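Local coordinates for protein ORF48 (Lactococcus phage TP901-1, PDB 3UH8) that forms part of the phage baseplate, its immunoglobulin-like N-terminal domain probably serving in the assembly of this host-adhesion device, at residues A87-G92 with Y119-K123; S65-V69 with Y81-N86; Q49-M55 with E95-R101. All coordinates share one frame; numbering follows the deposited sequence.

Contact 1 (A87-G92 with Y119-K123)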
loop_
_atom_site.group_PDB
_atom_site.type_symbol
_atom_site.label_atom_id
_atom_site.label_comp_id
_atom_site.label_asym_id
_atom_site.label_seq_id
_atom_site.Cartn_x
_atom_site.Cartn_y
_atom_site.Cartn_z
ATOM N N ALA A 87 -7.603 6.369 5.308
ATOM C CA ALA A 87 -6.233 5.984 5.646
ATOM C C ALA A 87 -5.587 6.925 6.675
ATOM O O ALA A 87 -4.662 6.514 7.376
ATOM C CB ALA A 87 -5.384 5.925 4.387
ATOM N N LEU A 88 -6.078 8.174 6.770
ATOM C CA LEU A 88 -5.560 9.207 7.675
ATOM C C LEU A 88 -6.380 9.391 8.955
ATOM O O LEU A 88 -5.943 10.115 9.854
ATOM C CB LEU A 88 -5.481 10.560 6.935
ATOM C CG LEU A 88 -4.613 10.639 5.683
ATOM C CD1 LEU A 88 -4.971 11.862 4.872
ATOM C CD2 LEU A 88 -3.144 10.653 6.032
ATOM N N GLN A 89 -7.550 8.744 9.056
ATOM C CA GLN A 89 -8.469 8.895 10.175
ATOM C C GLN A 89 -7.932 8.481 11.540
ATOM O O GLN A 89 -8.086 9.250 12.479
ATOM C CB GLN A 89 -9.793 8.201 9.883
ATOM C CG GLN A 89 -10.945 8.716 10.727
ATOM C CD GLN A 89 -12.160 7.875 10.487
ATOM O OE1 GLN A 89 -12.537 7.028 11.302
ATOM N NE2 GLN A 89 -12.752 8.036 9.321
ATOM N N PHE A 90 -7.352 7.272 11.646
ATOM C CA PHE A 90 -6.808 6.825 12.930
ATOM C C PHE A 90 -5.468 7.487 13.236
ATOM O O PHE A 90 -4.441 7.130 12.647
ATOM C CB PHE A 90 -6.770 5.287 13.061
ATOM C CG PHE A 90 -6.206 4.805 14.381
ATOM C CD1 PHE A 90 -4.911 4.311 14.463
ATOM C CD2 PHE A 90 -6.954 4.896 15.551
ATOM C CE1 PHE A 90 -4.376 3.899 15.688
ATOM C CE2 PHE A 90 -6.417 4.485 16.777
ATOM C CZ PHE A 90 -5.134 3.984 16.836
ATOM N N VAL A 91 -5.485 8.467 14.160
ATOM C CA VAL A 91 -4.287 9.185 14.586
ATOM C C VAL A 91 -3.505 8.255 15.509
ATOM O O VAL A 91 -3.900 8.018 16.647
ATOM C CB VAL A 91 -4.592 10.582 15.197
ATOM C CG1 VAL A 91 -3.348 11.209 15.824
ATOM C CG2 VAL A 91 -5.179 11.520 14.146
ATOM N N GLY A 92 -2.443 7.687 14.962
ATOM C CA GLY A 92 -1.581 6.739 15.652
ATOM C C GLY A 92 -1.019 5.709 14.699
ATOM O O GLY A 92 -0.848 5.992 13.509
ATOM N N TYR A 119 2.302 2.159 9.252
ATOM C CA TYR A 119 2.512 3.576 8.987
ATOM C C TYR A 119 1.877 4.377 10.118
ATOM O O TYR A 119 0.927 3.906 10.750
ATOM C CB TYR A 119 2.022 4.002 7.587
ATOM C CG TYR A 119 0.521 4.038 7.393
ATOM C CD1 TYR A 119 -0.200 5.211 7.591
ATOM C CD2 TYR A 119 -0.166 2.920 6.926
ATOM C CE1 TYR A 119 -1.577 5.261 7.377
ATOM C CE2 TYR A 119 -1.545 2.959 6.704
ATOM C CZ TYR A 119 -2.245 4.134 6.930
ATOM O OH TYR A 119 -3.600 4.178 6.736
ATOM N N ILE A 120 2.416 5.564 10.399
ATOM C CA ILE A 120 1.907 6.401 11.483
ATOM C C ILE A 120 1.197 7.658 11.000
ATOM O O ILE A 120 1.757 8.413 10.208
ATOM C CB ILE A 120 2.951 6.635 12.635
ATOM C CG1 ILE A 120 2.702 7.938 13.427
ATOM C CG2 ILE A 120 4.399 6.553 12.153
ATOM C CD1 ILE A 120 2.722 7.781 14.909
ATOM N N VAL A 121 -0.039 7.872 11.473
ATOM C CA VAL A 121 -0.772 9.090 11.169
ATOM C C VAL A 121 -0.598 9.991 12.383
ATOM O O VAL A 121 -0.959 9.613 13.499
ATOM C CB VAL A 121 -2.262 8.909 10.784
ATOM C CG1 VAL A 121 -2.897 10.260 10.457
ATOM C CG2 VAL A 121 -2.421 7.960 9.601
ATOM N N GLU A 122 0.020 11.149 12.164
ATOM C CA GLU A 122 0.280 12.139 13.204
ATOM C C GLU A 122 -0.685 13.308 13.091
ATOM O O GLU A 122 -1.305 13.514 12.046
ATOM C CB GLU A 122 1.733 12.632 13.129
ATOM C CG GLU A 122 2.732 11.636 13.691
ATOM C CD GLU A 122 4.204 11.989 13.589
ATOM O OE1 GLU A 122 4.541 13.030 12.978
ATOM O OE2 GLU A 122 5.027 11.211 14.121
ATOM N N LYS A 123 -0.812 14.069 14.186
ATOM C CA LYS A 123 -1.663 15.248 14.278
ATOM C C LYS A 123 -0.981 16.282 15.175
ATOM O O LYS A 123 -0.548 15.956 16.280
ATOM C CB LYS A 123 -3.045 14.871 14.829
ATOM C CG LYS A 123 -4.023 16.028 14.835
ATOM C CD LYS A 123 -5.271 15.690 15.607
ATOM C CE LYS A 123 -6.233 16.851 15.673
ATOM N NZ LYS A 123 -6.834 17.176 14.354
#

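Contact 2 (S65-V69 with Y81-N86)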
loop_
_atom_site.group_PDB
_atom_site.type_symbol
_atom_site.label_atom_id
_atom_site.label_comp_id
_atom_site.label_asym_id
_atom_site.label_seq_id
_atom_site.Cartn_x
_atom_site.Cartn_y
_atom_site.Cartn_z
ATOM N N SER A 65 -10.749 -1.694 5.082
ATOM C CA SER A 65 -11.023 -0.743 3.999
ATOM C C SER A 65 -10.160 -1.021 2.767
ATOM O O SER A 65 -8.933 -1.019 2.861
ATOM C CB SER A 65 -10.858 0.702 4.470
ATOM O OG SER A 65 -10.522 0.819 5.843
ATOM N N GLU A 66 -10.818 -1.260 1.619
ATOM C CA GLU A 66 -10.150 -1.546 0.350
ATOM C C GLU A 66 -10.311 -0.406 -0.629
ATOM O O GLU A 66 -11.428 0.065 -0.854
ATOM C CB GLU A 66 -10.663 -2.834 -0.285
ATOM C CG GLU A 66 -10.236 -4.090 0.446
ATOM C CD GLU A 66 -10.785 -5.373 -0.146
ATOM O OE1 GLU A 66 -10.344 -6.464 0.283
ATOM O OE2 GLU A 66 -11.650 -5.299 -1.048
ATOM N N GLU A 67 -9.193 0.020 -1.226
ATOM C CA GLU A 67 -9.157 1.109 -2.201
ATOM C C GLU A 67 -8.222 0.748 -3.341
ATOM O O GLU A 67 -7.100 0.300 -3.096
ATOM C CB GLU A 67 -8.679 2.407 -1.543
ATOM C CG GLU A 67 -9.582 2.945 -0.445
ATOM C CD GLU A 67 -8.930 3.952 0.479
ATOM O OE1 GLU A 67 -7.870 4.506 0.111
ATOM O OE2 GLU A 67 -9.485 4.195 1.574
ATOM N N SER A 68 -8.677 0.956 -4.586
ATOM C CA SER A 68 -7.866 0.691 -5.772
ATOM C C SER A 68 -6.780 1.754 -5.906
ATOM O O SER A 68 -7.067 2.948 -5.762
ATOM C CB SER A 68 -8.737 0.644 -7.024
ATOM O OG SER A 68 -9.213 1.925 -7.397
ATOM N N VAL A 69 -5.533 1.315 -6.141
ATOM C CA VAL A 69 -4.369 2.189 -6.320
ATOM C C VAL A 69 -4.427 2.745 -7.751
ATOM O O VAL A 69 -4.590 1.978 -8.703
ATOM C CB VAL A 69 -3.041 1.444 -5.995
ATOM C CG1 VAL A 69 -1.813 2.278 -6.359
ATOM C CG2 VAL A 69 -2.986 1.032 -4.525
ATOM N N TYR A 81 0.303 5.186 -3.968
ATOM C CA TYR A 81 -1.019 5.249 -3.348
ATOM C C TYR A 81 -1.201 6.594 -2.643
ATOM O O TYR A 81 -0.405 6.928 -1.771
ATOM C CB TYR A 81 -1.261 4.063 -2.375
ATOM C CG TYR A 81 -2.422 4.301 -1.428
ATOM C CD1 TYR A 81 -3.738 4.242 -1.873
ATOM C CD2 TYR A 81 -2.196 4.655 -0.099
ATOM C CE1 TYR A 81 -4.804 4.516 -1.019
ATOM C CE2 TYR A 81 -3.256 4.927 0.767
ATOM C CZ TYR A 81 -4.558 4.868 0.298
ATOM O OH TYR A 81 -5.598 5.135 1.151
ATOM N N VAL A 82 -2.261 7.334 -2.997
ATOM C CA VAL A 82 -2.578 8.624 -2.372
ATOM C C VAL A 82 -3.433 8.342 -1.135
ATOM O O VAL A 82 -4.511 7.755 -1.262
ATOM C CB VAL A 82 -3.251 9.620 -3.362
ATOM C CG1 VAL A 82 -3.642 10.926 -2.665
ATOM C CG2 VAL A 82 -2.343 9.905 -4.557
ATOM N N ALA A 83 -2.930 8.723 0.058
ATOM C CA ALA A 83 -3.619 8.511 1.333
ATOM C C ALA A 83 -4.996 9.162 1.337
ATOM O O ALA A 83 -5.116 10.378 1.171
ATOM C CB ALA A 83 -2.777 9.024 2.496
ATOM N N SER A 84 -6.035 8.321 1.459
ATOM C CA SER A 84 -7.436 8.737 1.508
ATOM C C SER A 84 -7.738 9.292 2.898
ATOM O O SER A 84 -6.909 9.158 3.801
ATOM C CB SER A 84 -8.343 7.542 1.227
ATOM O OG SER A 84 -8.196 6.534 2.216
ATOM N N ASP A 85 -8.933 9.878 3.086
ATOM C CA ASP A 85 -9.359 10.380 4.392
ATOM C C ASP A 85 -9.492 9.213 5.386
ATOM O O ASP A 85 -9.210 9.390 6.569
ATOM C CB ASP A 85 -10.673 11.173 4.278
ATOM C CG ASP A 85 -10.546 12.531 3.605
ATOM O OD1 ASP A 85 -9.431 13.107 3.622
ATOM O OD2 ASP A 85 -11.569 13.038 3.097
ATOM N N ASN A 86 -9.862 8.011 4.882
ATOM C CA ASN A 86 -10.000 6.779 5.665
ATOM C C ASN A 86 -8.636 6.306 6.173
ATOM O O ASN A 86 -8.521 5.910 7.335
ATOM C CB ASN A 86 -10.666 5.681 4.826
ATOM C CG ASN A 86 -11.337 4.575 5.615
ATOM O OD1 ASN A 86 -10.971 4.253 6.752
ATOM N ND2 ASN A 86 -12.333 3.947 5.007
#

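Contact 3 (Q49-M55 with E95-R101)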
loop_
_atom_site.group_PDB
_atom_site.type_symbol
_atom_site.label_atom_id
_atom_site.label_comp_id
_atom_site.label_asym_id
_atom_site.label_seq_id
_atom_site.Cartn_x
_atom_site.Cartn_y
_atom_site.Cartn_z
ATOM N N GLN A 49 -4.001 -5.582 -10.810
ATOM C CA GLN A 49 -4.355 -4.284 -10.250
ATOM C C GLN A 49 -4.052 -4.247 -8.745
ATOM O O GLN A 49 -4.571 -5.086 -8.003
ATOM C CB GLN A 49 -5.841 -3.992 -10.539
ATOM C CG GLN A 49 -6.455 -2.789 -9.818
ATOM C CD GLN A 49 -5.912 -1.466 -10.278
ATOM O OE1 GLN A 49 -5.646 -1.251 -11.465
ATOM N NE2 GLN A 49 -5.748 -0.546 -9.340
ATOM N N PRO A 50 -3.213 -3.294 -8.271
ATOM C CA PRO A 50 -2.931 -3.229 -6.828
ATOM C C PRO A 50 -4.056 -2.576 -6.031
ATOM O O PRO A 50 -4.703 -1.642 -6.506
ATOM C CB PRO A 50 -1.630 -2.427 -6.742
ATOM C CG PRO A 50 -1.519 -1.694 -8.026
ATOM C CD PRO A 50 -2.511 -2.227 -9.013
ATOM N N PHE A 51 -4.286 -3.083 -4.816
ATOM C CA PHE A 51 -5.318 -2.585 -3.914
ATOM C C PHE A 51 -4.748 -2.274 -2.544
ATOM O O PHE A 51 -3.992 -3.075 -1.991
ATOM C CB PHE A 51 -6.466 -3.599 -3.792
ATOM C CG PHE A 51 -7.453 -3.564 -4.932
ATOM C CD1 PHE A 51 -8.603 -2.789 -4.852
ATOM C CD2 PHE A 51 -7.235 -4.303 -6.086
ATOM C CE1 PHE A 51 -9.517 -2.756 -5.910
ATOM C CE2 PHE A 51 -8.157 -4.279 -7.137
ATOM C CZ PHE A 51 -9.284 -3.496 -7.046
ATOM N N PHE A 52 -5.108 -1.106 -1.998
ATOM C CA PHE A 52 -4.685 -0.694 -0.666
ATOM C C PHE A 52 -5.700 -1.253 0.324
ATOM O O PHE A 52 -6.865 -0.847 0.309
ATOM C CB PHE A 52 -4.573 0.840 -0.563
ATOM C CG PHE A 52 -4.326 1.359 0.836
ATOM C CD1 PHE A 52 -3.049 1.341 1.387
ATOM C CD2 PHE A 52 -5.369 1.856 1.607
ATOM C CE1 PHE A 52 -2.822 1.815 2.681
ATOM C CE2 PHE A 52 -5.138 2.340 2.898
ATOM C CZ PHE A 52 -3.868 2.315 3.428
ATOM N N CYS A 53 -5.265 -2.207 1.157
ATOM C CA CYS A 53 -6.130 -2.830 2.152
ATOM C C CYS A 53 -5.730 -2.381 3.553
ATOM O O CYS A 53 -4.735 -2.862 4.097
ATOM C CB CYS A 53 -6.125 -4.351 2.012
ATOM S SG CYS A 53 -6.617 -4.953 0.376
ATOM N N LEU A 54 -6.476 -1.409 4.104
ATOM C CA LEU A 54 -6.244 -0.898 5.452
ATOM C C LEU A 54 -6.917 -1.842 6.426
ATOM O O LEU A 54 -8.091 -2.196 6.242
ATOM C CB LEU A 54 -6.760 0.548 5.630
ATOM C CG LEU A 54 -6.748 1.132 7.063
ATOM C CD1 LEU A 54 -5.330 1.432 7.554
ATOM C CD2 LEU A 54 -7.608 2.361 7.153
ATOM N N MET A 55 -6.216 -2.268 7.473
ATOM C CA MET A 55 -6.781 -3.189 8.425
ATOM C C MET A 55 -7.511 -2.523 9.593
ATOM O O MET A 55 -7.058 -1.507 10.118
ATOM C CB MET A 55 -5.721 -4.172 8.903
ATOM C CG MET A 55 -5.417 -5.257 7.893
ATOM S SD MET A 55 -4.183 -6.439 8.453
ATOM C CE MET A 55 -5.167 -7.442 9.568
ATOM N N GLU A 95 -2.010 -0.275 10.395
ATOM C CA GLU A 95 -1.515 -1.499 9.770
ATOM C C GLU A 95 -2.259 -1.718 8.454
ATOM O O GLU A 95 -3.491 -1.679 8.431
ATOM C CB GLU A 95 -1.687 -2.699 10.718
ATOM C CG GLU A 95 -1.125 -4.008 10.179
ATOM C CD GLU A 95 -1.027 -5.165 11.158
ATOM O OE1 GLU A 95 -0.659 -6.277 10.713
ATOM O OE2 GLU A 95 -1.291 -4.964 12.366
ATOM N N ALA A 96 -1.507 -1.923 7.357
ATOM C CA ALA A 96 -2.068 -2.129 6.018
ATOM C C ALA A 96 -1.232 -3.086 5.166
ATOM O O ALA A 96 -0.129 -3.462 5.565
ATOM C CB ALA A 96 -2.223 -0.789 5.307
ATOM N N TYR A 97 -1.768 -3.483 3.993
ATOM C CA TYR A 97 -1.107 -4.363 3.025
ATOM C C TYR A 97 -1.620 -4.114 1.597
ATOM O O TYR A 97 -2.717 -3.583 1.421
ATOM C CB TYR A 97 -1.226 -5.851 3.436
ATOM C CG TYR A 97 -2.567 -6.497 3.149
ATOM C CD1 TYR A 97 -2.771 -7.237 1.988
ATOM C CD2 TYR A 97 -3.615 -6.413 4.064
ATOM C CE1 TYR A 97 -3.996 -7.847 1.725
ATOM C CE2 TYR A 97 -4.839 -7.037 3.819
ATOM C CZ TYR A 97 -5.028 -7.743 2.642
ATOM O OH TYR A 97 -6.224 -8.350 2.366
ATOM N N PHE A 98 -0.830 -4.515 0.585
ATOM C CA PHE A 98 -1.213 -4.378 -0.818
ATOM C C PHE A 98 -1.584 -5.724 -1.418
ATOM O O PHE A 98 -0.808 -6.672 -1.325
ATOM C CB PHE A 98 -0.122 -3.681 -1.645
ATOM C CG PHE A 98 0.031 -2.214 -1.330
ATOM C CD1 PHE A 98 -0.868 -1.280 -1.838
ATOM C CD2 PHE A 98 1.057 -1.764 -0.516
ATOM C CE1 PHE A 98 -0.742 0.076 -1.524
ATOM C CE2 PHE A 98 1.192 -0.405 -0.213
ATOM C CZ PHE A 98 0.289 0.506 -0.719
ATOM N N SER A 99 -2.783 -5.803 -2.013
ATOM C CA SER A 99 -3.324 -6.998 -2.656
ATOM C C SER A 99 -3.393 -6.768 -4.168
ATOM O O SER A 99 -3.882 -5.728 -4.609
ATOM C CB SER A 99 -4.701 -7.322 -2.089
ATOM O OG SER A 99 -5.359 -8.340 -2.823
ATOM N N PHE A 100 -2.886 -7.731 -4.954
ATOM C CA PHE A 100 -2.838 -7.650 -6.416
ATOM C C PHE A 100 -3.887 -8.571 -7.002
ATOM O O PHE A 100 -3.882 -9.773 -6.726
ATOM C CB PHE A 100 -1.418 -7.942 -6.930
ATOM C CG PHE A 100 -0.382 -7.000 -6.351
ATOM C CD1 PHE A 100 0.189 -7.246 -5.106
ATOM C CD2 PHE A 100 -0.012 -5.846 -7.030
ATOM C CE1 PHE A 100 1.119 -6.362 -4.559
ATOM C CE2 PHE A 100 0.929 -4.966 -6.484
ATOM C CZ PHE A 100 1.477 -5.225 -5.247
ATOM N N ARG A 101 -4.846 -7.982 -7.741
ATOM C CA ARG A 101 -6.015 -8.698 -8.251
ATOM C C ARG A 101 -6.280 -8.573 -9.750
ATOM O O ARG A 101 -5.884 -7.593 -10.383
ATOM C CB ARG A 101 -7.277 -8.274 -7.459
ATOM C CG ARG A 101 -7.024 -8.070 -5.966
ATOM C CD ARG A 101 -8.239 -7.718 -5.143
ATOM N NE ARG A 101 -7.866 -7.622 -3.734
ATOM C CZ ARG A 101 -8.677 -7.235 -2.755
ATOM N NH1 ARG A 101 -9.931 -6.893 -3.022
ATOM N NH2 ARG A 101 -8.240 -7.182 -1.504
HETATM O O HOH W 1 -4.863 -0.424 11.228
#

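Contact 1 (A87-G92 with Y119-K123)
Tyr119 opens the contact by sending its hydroxyl to the carbonyl of Ala87: OH donates to Ala87 O over 2.6 Å, meeting a lone pair in the carbonyl plane at a C=O...O angle of 117°. Its CG stands between the backbone N and the carbonyl carbon (chi1 71°), which lays the ring out toward the short helix, with Ala87 O at the ring edge. Ile120 gives little beyond a CA-H...O contact to the carbonyl oxygen of Gly92. Val121 does most of the packing. Both of its methyls rest on carbonyl oxygens of the short helix, CG1 3.1 Å from Leu88 O and CG2 3.5 Å from Ala87 O, while CB lies against Phe90 O of the loop. In the backbone, Val121 N donates to Gly92 O over 2.9 Å, whereas the return bond from Gly92 N to Val121 O is weak and bent, 123° at the hydrogen. These two bonds make an antiparallel hydrogen-bonded pair. Gly92 holds backbone angles at which a CB would press on the preceding carbonyl oxygen. Last comes Lys123, whose CB touches Val91 CG1 at 3.8 Å, the two side chains crossing at about a right angle at the solvent side. The segment 119-123 also pairs with strand 21-23 through Ile120 and Glu122. Helix 85-89 leads through a short loop onto strand 92-103, alongside strand 112-122, while Tyr119 reaches inward to Phe52 and Leu54 of strand 49-54.

Contact 2 (S65-V69 with Y81-N86)
The ring of Tyr81 has Glu67 OE1 at its edge, in plane, and the backbone N of Ala83 over one face, 3.9 Å above the plane and offset toward the rim. The carboxylate plane of Glu67 is turned 37° from that of the ring. Each carboxylate oxygen takes one hydroxyl on its syn side: Tyr81 OH donates to Glu67 OE1 over 2.6 Å, and Ser84 OG donates to Glu67 OE2 over 2.7 Å, the first approaching further out of the carboxylate plane than the second. Glu67 reaches both because its chain runs extended beyond CG (chi2 162°) from strand 65-73 across to the turn that follows strand 78-82. A second grip on the tyrosine comes from within that turn, where Ser84 N donates to Tyr81 OH over 3.2 Å. At the far end Ser65 CB lies 3.6 Å from Asn86 ND2, and toward the loop that joins the two strands Val69 CG2 packs on Tyr81 CB at 4.1 Å. Ser84 is also the N-cap of helix 85-89, its OG accepting from Ala87 N. One carboxylate therefore ties the phenol to the helix cap, and two short bonds donated to it would be expected to stabilise its negative charge and fix its rotation, while the serine hydroxyl passes the link on to the helix.

Contact 3 (Q49-M55 with E95-R101)
Strands 49-54 and 95-101 run antiparallel, with Gln49-Arg101, Phe51-Ser99 and Cys53-Tyr97 as hydrogen-bonded pairs, each bonded in both directions. The face carrying Pro50, Phe52, Leu54, Ala96, Phe98 and Phe100 is wholly apolar. Here packing is close: Phe52 CE1 lies 3.7 Å from Ala96 CB, while Phe98 CE1 lies near the plane of the Phe52 ring, 3.9 Å from Phe52 CD1, the rings meeting obliquely with planes 59° apart. Pro50 CB meets Phe100 CE2 at 3.6 Å. Tyr81 stacks on Phe52, and Phe112 on Phe100, which continues this core into other strands.

The other face is mixed. Cys53 CB sits over one face of the Tyr97 ring, a CH-pi contact 3.7 Å from the centroid. Arg101 runs extended from CG to NE across the Phe51 ring, the guanidinium and ring planes only 22° from parallel, in an off-centre cation-pi contact. Its NE donates to Ser99 OG over 2.8 Å in the guanidinium plane, a bond that fixes the group's rotation, and NH2 forms a salt bridge with Glu66. Toward Met55 the contact opens to solvent, though Met55 N still bonds to Glu95 O. The exposed Met55 side chain lies beside Glu95, whose carboxylate bonds to Thr116, and a water accepts from Glu95 N and donates to Met55 O over 2.7 Å.

Such antiparallel pairing of neighbouring strands, one face wholly apolar, suits a sheet of the beta sandwich of this domain's immunoglobulin fold.

Overall arrangement
Contact 2 is nested inside the loop that contact 3 closes, with about 9 Å between their centres, whereas the segments of contacts 1 and 3 alternate along the chain. Strands 65-73 and 49-54 are neighbours in the sheet, Phe52 N probably hydrogen-bonded to Glu67 O at 2.7 Å. Helix 85-89 links contact 2 to contact 1, about 13 Å away between centres, where Ala87 CB lies 3.3 Å from Tyr81 OH. Contacts 1 and 3, about 17 Å apart between centres, meet where Tyr119 OH lies 3.3 Å from Leu54 CD1. Phe52 of contact 3 is touched by Tyr81, Ala87 and Tyr119, so the apolar interior of contact 3 is shared with both other contacts.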